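ADP-ribosylating toxin CARDS (Mycoplasma pneumoniae, PDB 4TLV) transfers the ADP-ribosyl group of NAD(+) to multiple target proteins in vitro and causes vacuolization of mammalian cells, acting as the main virulence factor of the bacterium. Local coordinates at residues Phe474-Thr479 and His514-Asp519; Ala331-Ser336 and Phe483-Asn488. All blocks are in the same frame, centred on the assembly; numbering follows the deposited sequence.

Interaction 1: Phe474-Thr479 and His514-Asp519; sequences FYDLKT and HDMNED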
loop_
_atom_site.group_PDB
_atom_site.type_symbol
_atom_site.label_atom_id
_atom_site.label_comp_id
_atom_site.label_asym_id
_atom_site.label_seq_id
_atom_site.Cartn_x
_atom_site.Cartn_y
_atom_site.Cartn_z
ATOM N N PHE A 474 1.623 -8.950 12.051
ATOM C CA PHE A 474 1.462 -7.669 11.383
ATOM C C PHE A 474 2.145 -6.544 12.119
ATOM O O PHE A 474 2.402 -6.623 13.318
ATOM C CB PHE A 474 -0.024 -7.312 11.304
ATOM C CG PHE A 474 -0.840 -8.286 10.511
ATOM C CD1 PHE A 474 -1.384 -9.406 11.125
ATOM C CD2 PHE A 474 -1.078 -8.080 9.157
ATOM C CE1 PHE A 474 -2.153 -10.302 10.416
ATOM C CE2 PHE A 474 -1.850 -8.984 8.438
ATOM C CZ PHE A 474 -2.395 -10.097 9.083
ATOM N N TYR A 475 2.426 -5.477 11.378
ATOM C CA TYR A 475 2.942 -4.256 11.963
ATOM C C TYR A 475 1.962 -3.142 11.638
ATOM O O TYR A 475 1.623 -2.942 10.472
ATOM C CB TYR A 475 4.305 -3.974 11.347
ATOM C CG TYR A 475 5.066 -2.780 11.891
ATOM C CD1 TYR A 475 5.702 -2.831 13.125
ATOM C CD2 TYR A 475 5.219 -1.635 11.133
ATOM C CE1 TYR A 475 6.445 -1.745 13.603
ATOM C CE2 TYR A 475 5.961 -0.554 11.594
ATOM C CZ TYR A 475 6.574 -0.614 12.832
ATOM O OH TYR A 475 7.319 0.472 13.264
ATOM N N ASP A 476 1.471 -2.450 12.663
ATOM C CA ASP A 476 0.525 -1.353 12.450
ATOM C C ASP A 476 1.286 -0.067 12.201
ATOM O O ASP A 476 1.898 0.476 13.113
ATOM C CB ASP A 476 -0.389 -1.156 13.656
ATOM C CG ASP A 476 -1.250 0.083 13.515
ATOM O OD1 ASP A 476 -1.571 0.463 12.360
ATOM O OD2 ASP A 476 -1.568 0.698 14.547
ATOM N N LEU A 477 1.248 0.427 10.967
ATOM C CA LEU A 477 2.005 1.634 10.623
ATOM C C LEU A 477 1.524 2.883 11.357
ATOM O O LEU A 477 2.265 3.855 11.463
ATOM C CB LEU A 477 1.954 1.873 9.113
ATOM C CG LEU A 477 2.727 0.853 8.275
ATOM C CD1 LEU A 477 2.326 0.989 6.796
ATOM C CD2 LEU A 477 4.259 0.999 8.463
ATOM N N LYS A 478 0.274 2.893 11.825
ATOM C CA LYS A 478 -0.207 4.075 12.546
ATOM C C LYS A 478 0.497 4.257 13.887
ATOM O O LYS A 478 0.782 5.374 14.294
ATOM C CB LYS A 478 -1.722 4.020 12.795
ATOM C CG LYS A 478 -2.587 4.265 11.575
ATOM C CD LYS A 478 -4.089 4.158 11.931
ATOM C CE LYS A 478 -4.630 5.458 12.487
ATOM N NZ LYS A 478 -6.114 5.393 12.708
ATOM N N THR A 479 0.756 3.152 14.572
ATOM C CA THR A 479 1.193 3.194 15.966
ATOM C C THR A 479 2.524 2.490 16.232
ATOM O O THR A 479 3.020 2.553 17.345
ATOM C CB THR A 479 0.156 2.545 16.899
ATOM O OG1 THR A 479 0.012 1.160 16.561
ATOM C CG2 THR A 479 -1.217 3.249 16.797
ATOM N N HIS A 514 -4.577 -5.981 23.783
ATOM C CA HIS A 514 -4.301 -4.575 23.980
ATOM C C HIS A 514 -5.153 -3.769 23.000
ATOM O O HIS A 514 -5.588 -4.310 21.995
ATOM C CB HIS A 514 -2.809 -4.337 23.738
ATOM C CG HIS A 514 -2.333 -2.972 24.132
ATOM N ND1 HIS A 514 -2.169 -2.590 25.445
ATOM C CD2 HIS A 514 -1.954 -1.909 23.381
ATOM C CE1 HIS A 514 -1.736 -1.343 25.489
ATOM N NE2 HIS A 514 -1.590 -0.909 24.249
ATOM N N ASP A 515 -5.406 -2.501 23.313
ATOM C CA ASP A 515 -6.164 -1.603 22.435
ATOM C C ASP A 515 -5.355 -1.258 21.153
ATOM O O ASP A 515 -4.304 -0.626 21.212
ATOM C CB ASP A 515 -6.527 -0.334 23.207
ATOM C CG ASP A 515 -7.391 0.631 22.404
ATOM O OD1 ASP A 515 -7.601 0.422 21.183
ATOM O OD2 ASP A 515 -7.852 1.623 23.009
ATOM N N MET A 516 -5.855 -1.693 20.006
ATOM C CA MET A 516 -5.222 -1.387 18.715
ATOM C C MET A 516 -4.966 0.115 18.533
ATOM O O MET A 516 -3.982 0.504 17.920
ATOM C CB MET A 516 -6.070 -1.937 17.563
ATOM C CG MET A 516 -5.474 -1.687 16.166
ATOM S SD MET A 516 -4.009 -2.681 15.831
ATOM C CE MET A 516 -4.767 -4.271 15.546
ATOM N N ASN A 517 -5.826 0.955 19.101
ATOM C CA ASN A 517 -5.704 2.406 18.961
ATOM C C ASN A 517 -4.718 3.054 19.934
ATOM O O ASN A 517 -4.407 4.232 19.797
ATOM C CB ASN A 517 -7.055 3.096 19.185
ATOM C CG ASN A 517 -8.170 2.520 18.327
ATOM O OD1 ASN A 517 -9.267 2.209 18.821
ATOM N ND2 ASN A 517 -7.907 2.393 17.046
ATOM N N GLU A 518 -4.279 2.316 20.946
ATOM C CA GLU A 518 -3.416 2.915 21.965
ATOM C C GLU A 518 -2.061 3.310 21.348
ATOM O O GLU A 518 -1.457 2.533 20.612
ATOM C CB GLU A 518 -3.263 1.979 23.175
ATOM C CG GLU A 518 -2.614 2.648 24.378
ATOM C CD GLU A 518 -1.108 2.726 24.239
ATOM O OE1 GLU A 518 -0.513 1.792 23.647
ATOM O OE2 GLU A 518 -0.521 3.721 24.715
ATOM N N ASP A 519 -1.603 4.528 21.630
ATOM C CA ASP A 519 -0.513 5.109 20.851
ATOM C C ASP A 519 0.528 5.838 21.696
ATOM O O ASP A 519 1.284 6.639 21.171
ATOM C CB ASP A 519 -1.092 6.088 19.808
ATOM C CG ASP A 519 -0.076 6.481 18.740
ATOM O OD1 ASP A 519 0.800 5.662 18.408
ATOM O OD2 ASP A 519 -0.157 7.616 18.233
HETATM O O HOH W 1 -4.065 1.544 15.056
HETATM O O HOH W 2 -5.943 3.635 15.453
#

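Interaction 2: Ala331-Ser336 and Phe483-Asn488; sequences AQISLS and FFVQDN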
loop_
_atom_site.group_PDB
_atom_site.type_symbol
_atom_site.label_atom_id
_atom_site.label_comp_id
_atom_site.label_asym_id
_atom_site.label_seq_id
_atom_site.Cartn_x
_atom_site.Cartn_y
_atom_site.Cartn_z
ATOM N N ALA A 331 -12.013 -7.507 17.806
ATOM C CA ALA A 331 -10.616 -7.313 18.165
ATOM C C ALA A 331 -9.948 -6.230 17.303
ATOM O O ALA A 331 -8.726 -6.194 17.177
ATOM C CB ALA A 331 -9.848 -8.636 18.078
ATOM N N GLN A 332 -10.772 -5.365 16.713
ATOM C CA GLN A 332 -10.314 -4.164 16.024
ATOM C C GLN A 332 -9.527 -4.412 14.731
ATOM O O GLN A 332 -8.748 -3.570 14.312
ATOM C CB GLN A 332 -9.515 -3.264 16.970
ATOM C CG GLN A 332 -10.249 -2.921 18.257
ATOM C CD GLN A 332 -9.324 -2.313 19.292
ATOM O OE1 GLN A 332 -8.387 -2.961 19.762
ATOM N NE2 GLN A 332 -9.561 -1.050 19.625
ATOM N N ILE A 333 -9.740 -5.545 14.080
ATOM C CA ILE A 333 -9.109 -5.709 12.778
ATOM C C ILE A 333 -10.107 -5.569 11.629
ATOM O O ILE A 333 -11.314 -5.770 11.785
ATOM C CB ILE A 333 -8.278 -6.993 12.641
ATOM C CG1 ILE A 333 -9.159 -8.213 12.827
ATOM C CG2 ILE A 333 -7.053 -6.992 13.602
ATOM C CD1 ILE A 333 -8.370 -9.448 13.148
ATOM N N SER A 334 -9.565 -5.177 10.490
ATOM C CA SER A 334 -10.309 -4.965 9.260
ATOM C C SER A 334 -10.106 -6.206 8.401
ATOM O O SER A 334 -9.048 -6.832 8.466
ATOM C CB SER A 334 -9.731 -3.738 8.545
ATOM O OG SER A 334 -10.277 -3.591 7.248
ATOM N N LEU A 335 -11.127 -6.579 7.632
ATOM C CA LEU A 335 -11.056 -7.735 6.739
ATOM C C LEU A 335 -11.266 -7.347 5.273
ATOM O O LEU A 335 -12.097 -6.491 4.973
ATOM C CB LEU A 335 -12.111 -8.766 7.142
ATOM C CG LEU A 335 -11.949 -9.343 8.558
ATOM C CD1 LEU A 335 -13.273 -9.991 9.023
ATOM C CD2 LEU A 335 -10.774 -10.330 8.621
ATOM N N SER A 336 -10.521 -8.000 4.379
ATOM C CA SER A 336 -10.522 -7.701 2.942
ATOM C C SER A 336 -10.721 -8.976 2.127
ATOM O O SER A 336 -10.309 -10.057 2.552
ATOM C CB SER A 336 -9.171 -7.084 2.533
ATOM O OG SER A 336 -9.024 -5.782 3.058
ATOM N N PHE A 483 1.577 -7.125 16.050
ATOM C CA PHE A 483 0.510 -7.981 16.571
ATOM C C PHE A 483 0.366 -9.317 15.847
ATOM O O PHE A 483 0.756 -9.470 14.684
ATOM C CB PHE A 483 -0.829 -7.217 16.689
ATOM C CG PHE A 483 -1.411 -6.735 15.367
ATOM C CD1 PHE A 483 -1.117 -5.470 14.875
ATOM C CD2 PHE A 483 -2.292 -7.534 14.644
ATOM C CE1 PHE A 483 -1.684 -5.016 13.663
ATOM C CE2 PHE A 483 -2.863 -7.089 13.456
ATOM C CZ PHE A 483 -2.558 -5.821 12.968
ATOM N N PHE A 484 -0.190 -10.283 16.571
ATOM C CA PHE A 484 -0.349 -11.661 16.133
ATOM C C PHE A 484 -1.856 -11.908 16.148
ATOM O O PHE A 484 -2.499 -11.751 17.183
ATOM C CB PHE A 484 0.350 -12.564 17.167
ATOM C CG PHE A 484 0.364 -14.030 16.838
ATOM C CD1 PHE A 484 -0.813 -14.759 16.736
ATOM C CD2 PHE A 484 1.581 -14.710 16.735
ATOM C CE1 PHE A 484 -0.784 -16.135 16.466
ATOM C CE2 PHE A 484 1.621 -16.080 16.475
ATOM C CZ PHE A 484 0.433 -16.794 16.335
ATOM N N VAL A 485 -2.427 -12.272 15.007
ATOM C CA VAL A 485 -3.863 -12.512 14.936
ATOM C C VAL A 485 -4.126 -14.001 15.101
ATOM O O VAL A 485 -3.847 -14.789 14.209
ATOM C CB VAL A 485 -4.479 -12.026 13.603
ATOM C CG1 VAL A 485 -5.979 -12.333 13.551
ATOM C CG2 VAL A 485 -4.229 -10.521 13.410
ATOM N N GLN A 486 -4.633 -14.374 16.270
ATOM C CA GLN A 486 -5.009 -15.755 16.531
ATOM C C GLN A 486 -6.273 -16.063 15.741
ATOM O O GLN A 486 -6.392 -17.100 15.097
ATOM C CB GLN A 486 -5.273 -15.951 18.024
ATOM C CG GLN A 486 -5.745 -17.339 18.392
ATOM C CD GLN A 486 -5.916 -17.499 19.898
ATOM O OE1 GLN A 486 -6.880 -17.006 20.486
ATOM N NE2 GLN A 486 -4.969 -18.179 20.528
ATOM N N ASP A 487 -7.222 -15.141 15.816
ATOM C CA ASP A 487 -8.392 -15.168 14.958
ATOM C C ASP A 487 -9.048 -13.799 15.008
ATOM O O ASP A 487 -8.524 -12.872 15.630
ATOM C CB ASP A 487 -9.375 -16.279 15.358
ATOM C CG ASP A 487 -9.896 -16.133 16.784
ATOM O OD1 ASP A 487 -10.087 -14.998 17.269
ATOM O OD2 ASP A 487 -10.136 -17.181 17.422
ATOM N N ASN A 488 -10.191 -13.665 14.359
ATOM C CA ASN A 488 -10.822 -12.352 14.248
ATOM C C ASN A 488 -11.206 -11.692 15.577
ATOM O O ASN A 488 -11.343 -10.478 15.634
ATOM C CB ASN A 488 -12.022 -12.406 13.296
ATOM C CG ASN A 488 -11.601 -12.548 11.836
ATOM O OD1 ASN A 488 -10.355 -12.237 11.557
ATOM N ND2 ASN A 488 -12.395 -12.929 10.976
#

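Interaction 1: Phe474-Thr479 and His514-Asp519
The backbones of T479 and D519 draw closest, their CA atoms 5.5 Å apart, where the turn after strand 473-476 meets the loop 514-519, which makes a type I beta turn from D515 to E518. T479 lays its methyl on that turn: CG2 lies 3.9 Å from E518 O. D519 crosses T479 obliquely, its OD1 3.5 Å from T479 CB. M516 brings SD near D476 OD2 without bonding to it, and its flexible apolar chain packs on F441 and F483.

With chi1 at 63°, T479 seats OG1 between its own N and carbonyl carbon, and the hydroxyl donates to OD2 of D476 over 2.6 Å, on the anti side but tilted 34° out of the carboxylate plane. A threonine suits the place because it offers a methyl to the loop and a hydroxyl to its own turn. OD1 of D476 closes an Asx turn by accepting from K478 N, which comes from above the carboxylate plane.

One water donates both to D476 OD2, at 2.7 Å, and to M516 O, at 3.0 Å; a second accepts from N517 ND2 at 2.8 Å and, weakly, from K478 NZ. K481 reaches T479 OG1 and the carbonyl oxygens of M516 and E518 with its NZ, while D519 forms salt bridges to K525 and to R123 of the mART domain.

Two carboxylates thus flank the junction, 6.7 Å apart between D476 OD2 and D519 OD1. The nearby lysines and arginine would probably offset their charge, and this loop of the D3 beta-trefoil is joined through water and lysine rather than by direct bonds.

Interaction 2: Ala331-Ser336 and Phe483-Asn488
I333 meets V485 and F483 through apolar contacts: its CD1 faces CG1 of V485 tip to tip at 3.8 Å, and its CG2 reaches CE2 of the F483 ring, 4.2 Å away, on an oblique approach. The two ends can serve two partners because chi1 of 61° sets CG1 between the backbone N and the carbonyl carbon while CG2 stands beside the N. A beta-branched isoleucine therefore fits where two strand side chains must be met at once.

Of comparable weight is the second kind of contact, which sets aliphatic groups against the polar atoms of N488. L335 and N488 extend toward each other, and both leucine methyls lie on one side of the amide plane, CD2 3.5 Å from N488 OD1 and CD1 3.6 Å from N488 ND2. I333 runs roughly perpendicular to the same side chain. A331, small enough for close backbone approach, puts CB 3.4 Å from N488 O. Asparagine suits this buried spot because its ND2 is hydrogen-bonded to N297 OD1 and P294 O, while the backbone oxygen of N488 accepts from T329 OG1, all in D2.

V354 of strand 348-354 also touches I333 and V485, and V491 of strand 490-495 packs on A331, I333 and F483. Here the loop entering strand 335-340 of the D2 beta-trefoil meets the end of strand 481-485 and the corner after it in the D3 beta-trefoil.

Strands 473-476 and 481-485, antiparallel neighbours in the D3 sheet, carry one side of each contact, with F474 N probably bonded to F483 O and the F474 ring packed on V485. Interaction 1 stays within D3 and is water-mediated and charged, its loop 514-519 having exposed residues; interaction 2 joins D2 to D3 through mostly buried, apolar side chains, with one asparagine anchored by D2 atoms. Both are partly buried. Q332 connects them: although it makes no contact with 483-488, its OE1 accepts from M516 N and its NE2 donates to D515 OD1, so the D2 loop also grips the D3 loop of interaction 1.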